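Local coordinates for protein transcriptional regulator, LRP/AsnC family (Neisseria meningitidis, PDB 2P5V) that probably binds specific DNA sequences and so regulates transcription, at residues Leu99-Leu104 and Tyr110-Phe115. Residues are numbered along the deposited sequence; the frame is centred on the assembly and turned at random.
Sequences LSCFAL and YLLQAF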
loop_
_atom_site.group_PDB
_atom_site.type_symbol
_atom_site.label_atom_id
_atom_site.label_comp_id
_atom_site.label_asym_id
_atom_site.label_seq_id
_atom_site.Cartn_x
_atom_site.Cartn_y
_atom_site.Cartn_z
ATOM N N LEU G 99 18.206 19.646 -3.397
ATOM C CA LEU G 99 19.637 19.298 -3.437
ATOM C C LEU G 99 19.922 18.034 -4.251
ATOM O O LEU G 99 20.919 17.942 -4.955
ATOM C CB LEU G 99 20.167 19.080 -2.019
ATOM C CG LEU G 99 20.532 20.363 -1.257
ATOM C CD1 LEU G 99 19.329 21.296 -1.126
ATOM C CD2 LEU G 99 21.127 20.020 0.124
ATOM N N SER G 100 19.049 17.050 -4.157
ATOM C CA SER G 100 19.271 15.822 -4.887
ATOM C C SER G 100 17.963 15.243 -5.381
ATOM O O SER G 100 16.902 15.443 -4.785
ATOM C CB SER G 100 20.093 14.815 -4.047
ATOM O OG SER G 100 19.382 14.364 -2.911
ATOM N N CYS G 101 18.061 14.573 -6.521
ATOM C CA CYS G 101 16.944 13.917 -7.170
ATOM C C CYS G 101 17.478 12.659 -7.831
ATOM O O CYS G 101 18.416 12.720 -8.627
ATOM C CB CYS G 101 16.331 14.835 -8.225
ATOM S SG CYS G 101 14.980 14.081 -9.136
ATOM N N PHE G 102 16.891 11.521 -7.491
ATOM C CA PHE G 102 17.264 10.256 -8.107
ATOM C C PHE G 102 16.061 9.546 -8.689
ATOM O O PHE G 102 15.012 9.485 -8.046
ATOM C CB PHE G 102 17.876 9.337 -7.064
ATOM C CG PHE G 102 19.060 9.916 -6.386
ATOM C CD1 PHE G 102 20.312 9.844 -6.977
ATOM C CD2 PHE G 102 18.929 10.550 -5.163
ATOM C CE1 PHE G 102 21.408 10.380 -6.352
ATOM C CE2 PHE G 102 20.033 11.086 -4.531
ATOM C CZ PHE G 102 21.267 11.006 -5.128
ATOM N N ALA G 103 16.224 9.003 -9.894
ATOM C CA ALA G 103 15.319 7.986 -10.403
ATOM C C ALA G 103 15.668 6.674 -9.696
ATOM O O ALA G 103 16.828 6.267 -9.708
ATOM C CB ALA G 103 15.462 7.837 -11.916
ATOM N N LEU G 104 14.667 6.021 -9.090
ATOM C CA LEU G 104 14.889 4.806 -8.293
ATOM C C LEU G 104 14.211 3.591 -8.899
ATOM O O LEU G 104 13.369 3.712 -9.792
ATOM C CB LEU G 104 14.407 4.999 -6.848
ATOM C CG LEU G 104 15.041 6.150 -6.065
ATOM C CD1 LEU G 104 14.508 6.190 -4.630
ATOM C CD2 LEU G 104 16.560 6.065 -6.068
ATOM N N TYR G 110 10.838 9.124 -8.719
ATOM C CA TYR G 110 11.915 10.029 -8.344
ATOM C C TYR G 110 11.881 10.322 -6.850
ATOM O O TYR G 110 10.812 10.604 -6.288
ATOM C CB TYR G 110 11.809 11.335 -9.116
ATOM C CG TYR G 110 12.005 11.182 -10.599
ATOM C CD1 TYR G 110 13.278 11.200 -11.151
ATOM C CD2 TYR G 110 10.920 11.029 -11.450
ATOM C CE1 TYR G 110 13.471 11.060 -12.505
ATOM C CE2 TYR G 110 11.098 10.894 -12.803
ATOM C CZ TYR G 110 12.379 10.910 -13.331
ATOM O OH TYR G 110 12.555 10.786 -14.687
ATOM N N LEU G 111 13.041 10.239 -6.205
ATOM C CA LEU G 111 13.176 10.684 -4.818
ATOM C C LEU G 111 13.981 11.971 -4.742
ATOM O O LEU G 111 15.117 12.021 -5.197
ATOM C CB LEU G 111 13.843 9.634 -3.962
ATOM C CG LEU G 111 13.875 10.027 -2.475
ATOM C CD1 LEU G 111 12.435 10.140 -1.848
ATOM C CD2 LEU G 111 14.747 9.045 -1.713
ATOM N N LEU G 112 13.377 12.997 -4.143
ATOM C CA LEU G 112 13.964 14.317 -4.022
ATOM C C LEU G 112 14.277 14.614 -2.558
ATOM O O LEU G 112 13.539 14.216 -1.662
ATOM C CB LEU G 112 13.009 15.374 -4.565
ATOM C CG LEU G 112 12.823 15.462 -6.086
ATOM C CD1 LEU G 112 12.310 14.161 -6.672
ATOM C CD2 LEU G 112 11.869 16.598 -6.415
ATOM N N GLN G 113 15.378 15.314 -2.322
ATOM C CA GLN G 113 15.750 15.736 -0.975
ATOM C C GLN G 113 15.858 17.262 -1.029
ATOM O O GLN G 113 16.568 17.806 -1.877
ATOM C CB GLN G 113 17.063 15.059 -0.547
ATOM C CG GLN G 113 17.351 15.100 0.965
ATOM C CD GLN G 113 18.600 14.305 1.389
ATOM O OE1 GLN G 113 19.035 13.364 0.712
ATOM N NE2 GLN G 113 19.172 14.687 2.523
ATOM N N ALA G 114 15.106 17.947 -0.166
ATOM C CA ALA G 114 14.942 19.405 -0.270
ATOM C C ALA G 114 14.897 20.090 1.087
ATOM O O ALA G 114 14.519 19.486 2.085
ATOM C CB ALA G 114 13.682 19.745 -1.054
ATOM N N PHE G 115 15.266 21.369 1.106
ATOM C CA PHE G 115 15.331 22.131 2.343
ATOM C C PHE G 115 14.451 23.363 2.302
ATOM O O PHE G 115 14.393 24.062 1.288
ATOM C CB PHE G 115 16.767 22.549 2.605
ATOM C CG PHE G 115 17.553 21.542 3.382
ATOM C CD1 PHE G 115 17.512 21.536 4.769
ATOM C CD2 PHE G 115 18.343 20.610 2.734
ATOM C CE1 PHE G 115 18.259 20.619 5.498
ATOM C CE2 PHE G 115 19.088 19.685 3.461
ATOM C CZ PHE G 115 19.047 19.700 4.845
#
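The carbonyl oxygen of Gln-113 is gripped by two successive amides: Leu-99 N lies 2.9 Å from Gln-113 O, nearly in line with the C=O bond, whereas Ser-100 N makes a weak, longer bond to it. Two residues thus face one, a classic beta bulge, with Leu-99 the extra residue, its helix-like psi of -38° turning both amides toward the one oxygen. Beyond it the antiparallel pairing is regular. Gln-113 N bonds to Ser-100 O, and Phe-102 and Leu-111 exchange two bonds, the shorter running 2.8 Å from Leu-111 N to Phe-102 O.

Cys-101, Ala-103, Tyr-110 and Leu-112 share the face covered by helix 84-94. Cys-101 SG, swung away from its own amide (chi1 178°), lies 3.6 Å from Leu-112 CD1 and sits obliquely beside the Tyr-110 ring, a sulfur-aromatic contact. Ala-103, with only a methyl group, lets the ring come close, its CB obliquely 3.8 Å from Tyr-110 CE1. On the other face the branched apolar chains of Leu-104 and Leu-111 suit a buried spot, CD1 of Leu-104 packing 3.6 Å from CB of Leu-111, and compact Ser-100 brings OG into van der Waals contact with Gln-113 CB (3.4 Å). At the bulged end, the methyls of Leu-99 lie against Phe-115 CD2 and CE2.

Strand 98-104 also pairs antiparallel with a second subunit, whose Phe-73 ring meets Phe-102. This hairpin thus carries the sheet across the interface, consistent with the dimeric alpha-beta barrel of Lrp/AsnC ligand-binding domains.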